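Local coordinates for protein A52 (PDB 2VVW) that suppresses innate immune signalling from host toll-like receptors, associating with IRAK2 to inhibit NF-kappaB and with TRAF6 to activate p38, at residues E63-K68 against I81-V86; D19-I24 against N46-F51; G104-V109 against R127-F132. One frame throughout, in Å; residues are numbered along the deposited sequence.

Contact 1 of 3, residues E63-K68 against I81-V86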
loop_
_atom_site.group_PDB
_atom_site.type_symbol
_atom_site.label_atom_id
_atom_site.label_comp_id
_atom_site.label_asym_id
_atom_site.label_seq_id
_atom_site.Cartn_x
_atom_site.Cartn_y
_atom_site.Cartn_z
ATOM N N GLU A 63 21.863 9.346 -9.377
ATOM C CA GLU A 63 22.293 10.739 -9.155
ATOM C C GLU A 63 22.137 11.592 -10.421
ATOM O O GLU A 63 21.745 12.757 -10.348
ATOM C CB GLU A 63 23.719 10.809 -8.627
ATOM C CG GLU A 63 23.901 10.167 -7.258
ATOM C CD GLU A 63 24.088 8.662 -7.302
ATOM O OE1 GLU A 63 24.174 8.084 -8.407
ATOM O OE2 GLU A 63 24.152 8.049 -6.221
ATOM N N GLU A 64 22.425 11.001 -11.584
ATOM C CA GLU A 64 22.212 11.686 -12.848
ATOM C C GLU A 64 20.733 11.967 -13.098
ATOM O O GLU A 64 20.371 13.067 -13.522
ATOM C CB GLU A 64 22.782 10.881 -14.020
ATOM C CG GLU A 64 22.150 11.280 -15.356
ATOM C CD GLU A 64 22.939 10.831 -16.568
ATOM O OE1 GLU A 64 23.670 9.809 -16.484
ATOM O OE2 GLU A 64 22.813 11.521 -17.614
ATOM N N LEU A 65 19.894 10.960 -12.855
ATOM C CA LEU A 65 18.458 11.073 -13.103
ATOM C C LEU A 65 17.793 12.040 -12.132
ATOM O O LEU A 65 16.974 12.862 -12.524
ATOM C CB LEU A 65 17.792 9.698 -12.989
ATOM C CG LEU A 65 18.184 8.681 -14.064
ATOM C CD1 LEU A 65 17.945 7.252 -13.549
ATOM C CD2 LEU A 65 17.399 8.952 -15.345
ATOM N N LYS A 66 18.158 11.943 -10.859
ATOM C CA LYS A 66 17.654 12.866 -9.843
ATOM C C LYS A 66 17.859 14.323 -10.269
ATOM O O LYS A 66 16.933 15.135 -10.181
ATOM C CB LYS A 66 18.328 12.595 -8.495
ATOM C CG LYS A 66 17.822 13.476 -7.350
ATOM C CD LYS A 66 18.536 13.175 -6.024
ATOM C CE LYS A 66 18.280 14.286 -5.027
ATOM N NZ LYS A 66 18.861 13.981 -3.701
ATOM N N GLN A 67 19.070 14.647 -10.725
ATOM C CA GLN A 67 19.392 15.990 -11.213
ATOM C C GLN A 67 18.640 16.345 -12.504
ATOM O O GLN A 67 17.918 17.342 -12.551
ATOM C CB GLN A 67 20.900 16.120 -11.436
ATOM C CG GLN A 67 21.342 17.458 -11.986
ATOM C CD GLN A 67 21.037 18.611 -11.049
ATOM O OE1 GLN A 67 21.003 18.442 -9.828
ATOM N NE2 GLN A 67 20.825 19.798 -11.622
ATOM N N LYS A 68 18.831 15.515 -13.531
ATOM C CA LYS A 68 18.215 15.669 -14.854
ATOM C C LYS A 68 16.701 15.904 -14.772
ATOM O O LYS A 68 16.140 16.768 -15.458
ATOM C CB LYS A 68 18.497 14.385 -15.672
ATOM C CG LYS A 68 17.815 14.271 -17.037
ATOM C CD LYS A 68 17.763 12.823 -17.552
ATOM C CE LYS A 68 19.137 12.181 -17.625
ATOM N NZ LYS A 68 19.236 11.102 -18.662
ATOM N N ILE A 81 7.464 10.866 -15.583
ATOM C CA ILE A 81 6.549 10.287 -16.582
ATOM C C ILE A 81 6.967 10.732 -18.001
ATOM O O ILE A 81 6.965 9.918 -18.950
ATOM C CB ILE A 81 5.077 10.654 -16.265
ATOM C CG1 ILE A 81 4.602 9.983 -14.951
ATOM C CG2 ILE A 81 4.125 10.282 -17.413
ATOM C CD1 ILE A 81 4.557 8.429 -14.991
ATOM N N ASP A 82 7.317 12.013 -18.157
ATOM C CA ASP A 82 7.767 12.537 -19.453
ATOM C C ASP A 82 8.973 11.716 -19.929
ATOM O O ASP A 82 9.033 11.293 -21.081
ATOM C CB ASP A 82 8.074 14.041 -19.351
ATOM C CG ASP A 82 8.619 14.631 -20.644
ATOM O OD1 ASP A 82 9.824 14.463 -20.885
ATOM O OD2 ASP A 82 7.860 15.278 -21.407
ATOM N N TYR A 83 9.901 11.460 -19.004
ATOM C CA TYR A 83 11.113 10.670 -19.277
ATOM C C TYR A 83 10.852 9.232 -19.730
ATOM O O TYR A 83 11.503 8.723 -20.656
ATOM C CB TYR A 83 12.007 10.684 -18.024
ATOM C CG TYR A 83 13.243 9.831 -18.130
ATOM C CD1 TYR A 83 14.384 10.305 -18.772
ATOM C CD2 TYR A 83 13.285 8.548 -17.568
ATOM C CE1 TYR A 83 15.533 9.509 -18.889
ATOM C CE2 TYR A 83 14.429 7.750 -17.682
ATOM C CZ TYR A 83 15.546 8.238 -18.337
ATOM O OH TYR A 83 16.686 7.459 -18.447
ATOM N N ILE A 84 9.902 8.580 -19.072
ATOM C CA ILE A 84 9.446 7.253 -19.447
ATOM C C ILE A 84 8.906 7.260 -20.883
ATOM O O ILE A 84 9.195 6.359 -21.666
ATOM C CB ILE A 84 8.349 6.737 -18.461
ATOM C CG1 ILE A 84 8.935 6.485 -17.068
ATOM C CG2 ILE A 84 7.646 5.492 -19.010
ATOM C CD1 ILE A 84 10.233 5.679 -17.043
ATOM N N LYS A 85 8.129 8.270 -21.227
ATOM C CA LYS A 85 7.650 8.433 -22.610
ATOM C C LYS A 85 8.790 8.639 -23.622
ATOM O O LYS A 85 8.765 8.080 -24.723
ATOM C CB LYS A 85 6.616 9.569 -22.696
ATOM C CG LYS A 85 5.247 9.201 -22.060
ATOM C CD LYS A 85 4.359 10.419 -21.820
ATOM C CE LYS A 85 2.921 10.021 -21.424
ATOM N NZ LYS A 85 2.038 11.224 -21.219
ATOM N N VAL A 86 9.786 9.434 -23.243
ATOM C CA VAL A 86 10.999 9.579 -24.036
ATOM C C VAL A 86 11.647 8.215 -24.329
ATOM O O VAL A 86 11.904 7.880 -25.492
ATOM C CB VAL A 86 12.022 10.530 -23.343
ATOM C CG1 VAL A 86 13.399 10.492 -24.046
ATOM C CG2 VAL A 86 11.472 11.960 -23.315
HETATM O O HOH W 1 18.975 7.991 -19.174
#

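Contact 2 of 3, residues D19-I24 against N46-F51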
loop_
_atom_site.group_PDB
_atom_site.type_symbol
_atom_site.label_atom_id
_atom_site.label_comp_id
_atom_site.label_asym_id
_atom_site.label_seq_id
_atom_site.Cartn_x
_atom_site.Cartn_y
_atom_site.Cartn_z
ATOM N N ASP A 19 -0.478 -15.936 -8.929
ATOM C CA ASP A 19 0.093 -14.671 -8.483
ATOM C C ASP A 19 0.226 -13.739 -9.680
ATOM O O ASP A 19 0.988 -14.032 -10.606
ATOM C CB ASP A 19 1.466 -14.889 -7.872
ATOM C CG ASP A 19 1.429 -15.691 -6.605
ATOM O OD1 ASP A 19 0.623 -15.361 -5.708
ATOM O OD2 ASP A 19 2.233 -16.643 -6.491
ATOM N N GLU A 20 -0.503 -12.623 -9.657
ATOM C CA GLU A 20 -0.544 -11.689 -10.800
ATOM C C GLU A 20 0.639 -10.739 -10.793
ATOM O O GLU A 20 0.905 -10.085 -9.795
ATOM C CB GLU A 20 -1.838 -10.884 -10.788
ATOM C CG GLU A 20 -3.086 -11.727 -11.007
ATOM C CD GLU A 20 -4.347 -11.038 -10.532
ATOM O OE1 GLU A 20 -4.255 -10.174 -9.627
ATOM O OE2 GLU A 20 -5.436 -11.365 -11.053
ATOM N N MET A 21 1.326 -10.648 -11.929
ATOM C CA MET A 21 2.525 -9.808 -12.036
ATOM C C MET A 21 2.257 -8.328 -11.667
ATOM O O MET A 21 3.021 -7.726 -10.929
ATOM C CB MET A 21 3.151 -9.952 -13.439
ATOM C CG MET A 21 4.622 -9.596 -13.502
ATOM S SD MET A 21 5.616 -10.688 -12.461
ATOM C CE MET A 21 6.539 -9.484 -11.490
ATOM N N PHE A 22 1.143 -7.756 -12.110
ATOM C CA PHE A 22 0.892 -6.347 -11.780
ATOM C C PHE A 22 0.658 -6.113 -10.275
ATOM O O PHE A 22 1.162 -5.143 -9.706
ATOM C CB PHE A 22 -0.261 -5.752 -12.588
ATOM C CG PHE A 22 -0.309 -4.242 -12.500
ATOM C CD1 PHE A 22 0.587 -3.463 -13.222
ATOM C CD2 PHE A 22 -1.205 -3.607 -11.641
ATOM C CE1 PHE A 22 0.561 -2.074 -13.120
ATOM C CE2 PHE A 22 -1.230 -2.210 -11.534
ATOM C CZ PHE A 22 -0.346 -1.454 -12.261
ATOM N N THR A 23 -0.064 -7.022 -9.623
ATOM C CA THR A 23 -0.255 -6.935 -8.169
ATOM C C THR A 23 1.064 -7.031 -7.420
ATOM O O THR A 23 1.282 -6.319 -6.444
ATOM C CB THR A 23 -1.171 -8.015 -7.660
ATOM O OG1 THR A 23 -2.392 -7.972 -8.397
ATOM C CG2 THR A 23 -1.469 -7.813 -6.163
ATOM N N ILE A 24 1.933 -7.930 -7.874
ATOM C CA ILE A 24 3.248 -8.085 -7.285
ATOM C C ILE A 24 4.022 -6.779 -7.363
ATOM O O ILE A 24 4.634 -6.332 -6.369
ATOM C CB ILE A 24 4.047 -9.239 -7.969
ATOM C CG1 ILE A 24 3.457 -10.614 -7.577
ATOM C CG2 ILE A 24 5.488 -9.187 -7.589
ATOM C CD1 ILE A 24 3.967 -11.777 -8.439
ATOM N N ASN A 46 13.315 -9.952 -3.529
ATOM C CA ASN A 46 14.780 -9.944 -3.668
ATOM C C ASN A 46 15.253 -10.142 -5.132
ATOM O O ASN A 46 16.275 -9.580 -5.540
ATOM C CB ASN A 46 15.445 -10.944 -2.711
ATOM C CG ASN A 46 15.608 -10.391 -1.289
ATOM O OD1 ASN A 46 15.663 -9.173 -1.066
ATOM N ND2 ASN A 46 15.696 -11.293 -0.323
ATOM N N GLU A 47 14.502 -10.902 -5.928
ATOM C CA GLU A 47 14.801 -11.018 -7.364
ATOM C C GLU A 47 14.474 -9.735 -8.118
ATOM O O GLU A 47 15.252 -9.296 -8.984
ATOM C CB GLU A 47 14.043 -12.186 -8.011
ATOM C CG GLU A 47 14.571 -13.543 -7.627
ATOM C CD GLU A 47 16.047 -13.726 -7.971
ATOM O OE1 GLU A 47 16.443 -13.368 -9.099
ATOM O OE2 GLU A 47 16.804 -14.229 -7.114
ATOM N N ILE A 48 13.333 -9.137 -7.792
ATOM C CA ILE A 48 12.919 -7.911 -8.450
ATOM C C ILE A 48 13.934 -6.803 -8.141
ATOM O O ILE A 48 14.261 -5.998 -9.010
ATOM C CB ILE A 48 11.495 -7.492 -8.073
ATOM C CG1 ILE A 48 10.486 -8.551 -8.550
ATOM C CG2 ILE A 48 11.152 -6.136 -8.718
ATOM C CD1 ILE A 48 9.121 -8.345 -8.039
ATOM N N LYS A 49 14.459 -6.803 -6.918
ATOM C CA LYS A 49 15.474 -5.839 -6.497
ATOM C C LYS A 49 16.743 -5.903 -7.362
ATOM O O LYS A 49 17.415 -4.891 -7.580
ATOM C CB LYS A 49 15.799 -6.058 -5.019
ATOM C CG LYS A 49 16.810 -5.073 -4.462
ATOM C CD LYS A 49 16.709 -4.882 -2.940
ATOM C CE LYS A 49 17.280 -6.031 -2.151
ATOM N NZ LYS A 49 17.813 -5.566 -0.823
ATOM N N LYS A 50 17.058 -7.085 -7.883
ATOM C CA LYS A 50 18.186 -7.229 -8.785
ATOM C C LYS A 50 18.008 -6.430 -10.087
ATOM O O LYS A 50 18.993 -6.151 -10.761
ATOM C CB LYS A 50 18.471 -8.711 -9.069
ATOM C CG LYS A 50 18.872 -9.490 -7.840
ATOM C CD LYS A 50 19.196 -10.928 -8.181
ATOM C CE LYS A 50 19.455 -11.745 -6.922
ATOM N NZ LYS A 50 19.732 -13.168 -7.248
ATOM N N PHE A 51 16.772 -6.063 -10.440
ATOM C CA PHE A 51 16.507 -5.240 -11.621
ATOM C C PHE A 51 17.157 -3.854 -11.566
ATOM O O PHE A 51 17.245 -3.179 -12.592
ATOM C CB PHE A 51 15.001 -5.035 -11.863
ATOM C CG PHE A 51 14.224 -6.297 -12.194
ATOM C CD1 PHE A 51 14.828 -7.542 -12.295
ATOM C CD2 PHE A 51 12.857 -6.209 -12.414
ATOM C CE1 PHE A 51 14.085 -8.670 -12.608
ATOM C CE2 PHE A 51 12.102 -7.336 -12.745
ATOM C CZ PHE A 51 12.721 -8.567 -12.843
#

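Contact 3 of 3, residues G104-V109 against R127-F132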
loop_
_atom_site.group_PDB
_atom_site.type_symbol
_atom_site.label_atom_id
_atom_site.label_comp_id
_atom_site.label_asym_id
_atom_site.label_seq_id
_atom_site.Cartn_x
_atom_site.Cartn_y
_atom_site.Cartn_z
ATOM N N GLY A 104 13.401 -1.593 -12.598
ATOM C CA GLY A 104 14.505 -1.191 -11.728
ATOM C C GLY A 104 14.666 0.315 -11.603
ATOM O O GLY A 104 15.069 0.808 -10.558
ATOM N N LEU A 105 14.362 1.034 -12.684
ATOM C CA LEU A 105 14.442 2.491 -12.718
ATOM C C LEU A 105 13.382 3.091 -11.797
ATOM O O LEU A 105 13.675 3.971 -11.004
ATOM C CB LEU A 105 14.237 2.992 -14.151
ATOM C CG LEU A 105 14.181 4.506 -14.388
ATOM C CD1 LEU A 105 15.574 5.108 -14.316
ATOM C CD2 LEU A 105 13.508 4.803 -15.731
ATOM N N CYS A 106 12.151 2.611 -11.922
ATOM C CA CYS A 106 11.055 3.010 -11.030
ATOM C C CYS A 106 11.457 2.840 -9.573
ATOM O O CYS A 106 11.225 3.722 -8.744
ATOM C CB CYS A 106 9.815 2.165 -11.325
ATOM S SG CYS A 106 9.074 2.626 -12.875
ATOM N N ALA A 107 12.054 1.691 -9.282
ATOM C CA ALA A 107 12.511 1.341 -7.934
ATOM C C ALA A 107 13.538 2.314 -7.390
ATOM O O ALA A 107 13.487 2.718 -6.204
ATOM C CB ALA A 107 13.095 -0.043 -7.939
ATOM N N CYS A 108 14.520 2.637 -8.219
ATOM C CA CYS A 108 15.564 3.577 -7.813
ATOM C C CYS A 108 14.983 4.988 -7.639
ATOM O O CYS A 108 15.409 5.724 -6.778
ATOM C CB CYS A 108 16.718 3.571 -8.821
ATOM S SG CYS A 108 17.673 2.012 -8.817
ATOM N N VAL A 109 14.005 5.349 -8.458
ATOM C CA VAL A 109 13.331 6.647 -8.341
ATOM C C VAL A 109 12.472 6.711 -7.071
ATOM O O VAL A 109 12.507 7.703 -6.339
ATOM C CB VAL A 109 12.477 6.957 -9.611
ATOM C CG1 VAL A 109 11.574 8.169 -9.402
ATOM C CG2 VAL A 109 13.403 7.156 -10.828
ATOM N N ARG A 127 1.792 4.168 -12.706
ATOM C CA ARG A 127 1.382 4.838 -13.950
ATOM C C ARG A 127 2.439 4.576 -15.022
ATOM O O ARG A 127 2.118 4.285 -16.149
ATOM C CB ARG A 127 1.188 6.350 -13.731
ATOM C CG ARG A 127 0.491 7.068 -14.882
ATOM C CD ARG A 127 0.335 8.576 -14.655
ATOM N NE ARG A 127 -0.309 8.936 -13.390
ATOM C CZ ARG A 127 -0.690 10.177 -13.067
ATOM N NH1 ARG A 127 -0.508 11.185 -13.914
ATOM N NH2 ARG A 127 -1.262 10.418 -11.892
ATOM N N ALA A 128 3.703 4.674 -14.645
ATOM C CA ALA A 128 4.805 4.444 -15.586
ATOM C C ALA A 128 4.779 3.020 -16.156
ATOM O O ALA A 128 4.916 2.836 -17.366
ATOM C CB ALA A 128 6.155 4.711 -14.885
ATOM N N ILE A 129 4.604 2.025 -15.274
ATOM C CA ILE A 129 4.547 0.596 -15.665
ATOM C C ILE A 129 3.438 0.356 -16.658
ATOM O O ILE A 129 3.637 -0.314 -17.667
ATOM C CB ILE A 129 4.331 -0.357 -14.428
ATOM C CG1 ILE A 129 5.555 -0.362 -13.512
ATOM C CG2 ILE A 129 4.000 -1.787 -14.866
ATOM C CD1 ILE A 129 6.828 -0.797 -14.137
ATOM N N LYS A 130 2.271 0.932 -16.391
ATOM C CA LYS A 130 1.134 0.797 -17.311
ATOM C C LYS A 130 1.397 1.423 -18.692
ATOM O O LYS A 130 0.894 0.922 -19.699
ATOM C CB LYS A 130 -0.125 1.408 -16.693
ATOM C CG LYS A 130 -0.782 0.567 -15.589
ATOM C CD LYS A 130 -1.757 1.429 -14.763
ATOM C CE LYS A 130 -2.765 0.594 -13.956
ATOM N NZ LYS A 130 -3.467 1.398 -12.871
ATOM N N LEU A 131 2.174 2.509 -18.748
ATOM C CA LEU A 131 2.530 3.150 -20.034
ATOM C C LEU A 131 3.530 2.319 -20.829
ATOM O O LEU A 131 3.523 2.323 -22.060
ATOM C CB LEU A 131 3.175 4.536 -19.826
ATOM C CG LEU A 131 2.319 5.769 -19.553
ATOM C CD1 LEU A 131 3.247 6.933 -19.217
ATOM C CD2 LEU A 131 1.423 6.099 -20.750
ATOM N N PHE A 132 4.411 1.636 -20.113
ATOM C CA PHE A 132 5.611 1.056 -20.706
ATOM C C PHE A 132 5.537 -0.465 -20.912
ATOM O O PHE A 132 6.071 -0.984 -21.904
ATOM C CB PHE A 132 6.793 1.418 -19.805
ATOM C CG PHE A 132 8.143 1.298 -20.465
ATOM C CD1 PHE A 132 8.719 2.384 -21.101
ATOM C CD2 PHE A 132 8.857 0.105 -20.417
ATOM C CE1 PHE A 132 9.981 2.274 -21.698
ATOM C CE2 PHE A 132 10.114 -0.007 -21.002
ATOM C CZ PHE A 132 10.676 1.075 -21.650
#

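Contact 1 of 3, residues E63-K68 against I81-V86
With chi1 at 176°, the Tyr83 ring swings away from the backbone N and out from helix 76-90 toward Leu65, whose own CG lies anti to its carbonyl carbon (chi1 -67°) and carries the methyl CD2 to meet it. These are two helices of the Bcl-2-like fold of A52, 62-68 and 76-90, joined by a short connection and meeting here through Leu65 and Lys68 on one side and Tyr83 on the other. The side chains of Leu65 and Tyr83 cross at about a right angle. CD2 of Leu65 sits by the phenol end of the ring, 3.6 Å from CZ of Tyr83, and it meets the ring obliquely. Leu105 of helix 96-115 touches both residues, so the apolar part of the contact is continuous with the protein interior.

Lys68 makes the outer, exposed side. In one of its two modelled conformers the chain bends at chi3 and brings NZ to 4.0 Å from CE1 of Tyr83, again obliquely to the ring; what the ammonium touches holds for that conformer only. There it has a long salt bridge, 3.8 Å, from Lys68 NZ to Glu64 OE2, one turn back on its own helix. A single water links the two polar ends: it lies at the ring edge, in plane, accepts a weak bond from Lys68 NZ at 3.2 Å and sits a short 2.5 Å from OH of Tyr83.

Contact 2 of 3, residues D19-I24 against N46-F51
Ile24 and Ile48 face each other across the contact, each with its first bond directed at the other segment, and their side chains cross obliquely. The touch is between methyls: CG2 of Ile24 lies 3.8 Å from CD1 of Ile48. Different branches do the work on the two sides. In Ile24 it is the short branch that reaches across, placed anti to the backbone N. In Ile48 it is the long one, with CG1 anti to the carbonyl carbon (chi1 -63°) and the chain then extended through chi2 of 170°, which carries CD1 away from the backbone toward helix 21-35. Met21 joins from the first turn of helix 21-35. Its CB leaves across the line to the other segment, but the thioether bends back and brings CE to 4.5 Å from CD1 of Ile48, a looser touch than that of Ile24. The end of Ile48 is thus met by two methyls, CE of Met21 and CG2 of Ile24, from residues one turn apart on helix 21-35.

In the Bcl-2-like fold this joins the start of helix 21-35 to helix 43-49, deep in the helical bundle. Ile103 of helix 96-115 also packs on Ile48, and Leu145 of helix 135-153 touches Met21, so other helices complete the apolar surroundings.

Beside the backbone of Ile48, the Phe51 ring lies against its own segment: CA of Ile48 stands 4.1 Å above the ring plane of Phe51, over its centre. On another side of this segment Lys50 NZ forms a salt bridge with Glu47 OE2 at 3.1 Å, approaching the syn side of the carboxylate but 29° out of its plane.

Contact 3 of 3, residues G104-V109 against R127-F132
Helices 96-115 and 123-132 of the Bcl-2-like bundle come close here, near the centre of the chain, and a single cysteine makes the touch from the first of them. Cys106 points toward the other helix, and its sulfur, anti to the carbonyl carbon (chi1 -72°), ends 4.1 Å from CB of Ala128. The backbones are nearest at the same pair, with 7.9 Å between CA of Cys106 and CA of Ala128, a separation that small side chains on both sides permit.

Ile129 comes in from the next position along. Its CB does not point straight across, but chi1 and chi2 both near -60° curl the long branch inward, so that CD1 of Ile129 lies 4.3 Å from SG of Cys106. The sulfur thus has a methyl from each of two consecutive residues near it, and the three touching residues are all buried.

Phe29 of helix 21-35 and Phe80 of helix 76-90 also pack on Cys106, while Met102, one turn before it, touches both Ala128 and Ile129. A long helix contacted by several others in the protein interior is what is expected of the central hydrophobic helix of a Bcl-2-like bundle.

From the N terminus, contact 2 comes first: it ties the start of helix 21-35 to helix 43-49, closing a loop of 21 residues. Contact 1 then ties helix 62-68 to helix 76-90 across 12 residues, and contact 3 ties helix 96-115 to helix 123-132 across 17. The three closures are in series; none nests in or crosses another. In space contacts 1 and 2 lie on opposite sides of the chain's centre, their own centres 22 Å apart, with contact 3 between them and touching both. Ile84 packs on Leu105 and Lys85 on Leu131 from contact 1, whereas Phe22 meets Lys130 and Ile129, and Phe51 meets Gly104, from contact 2.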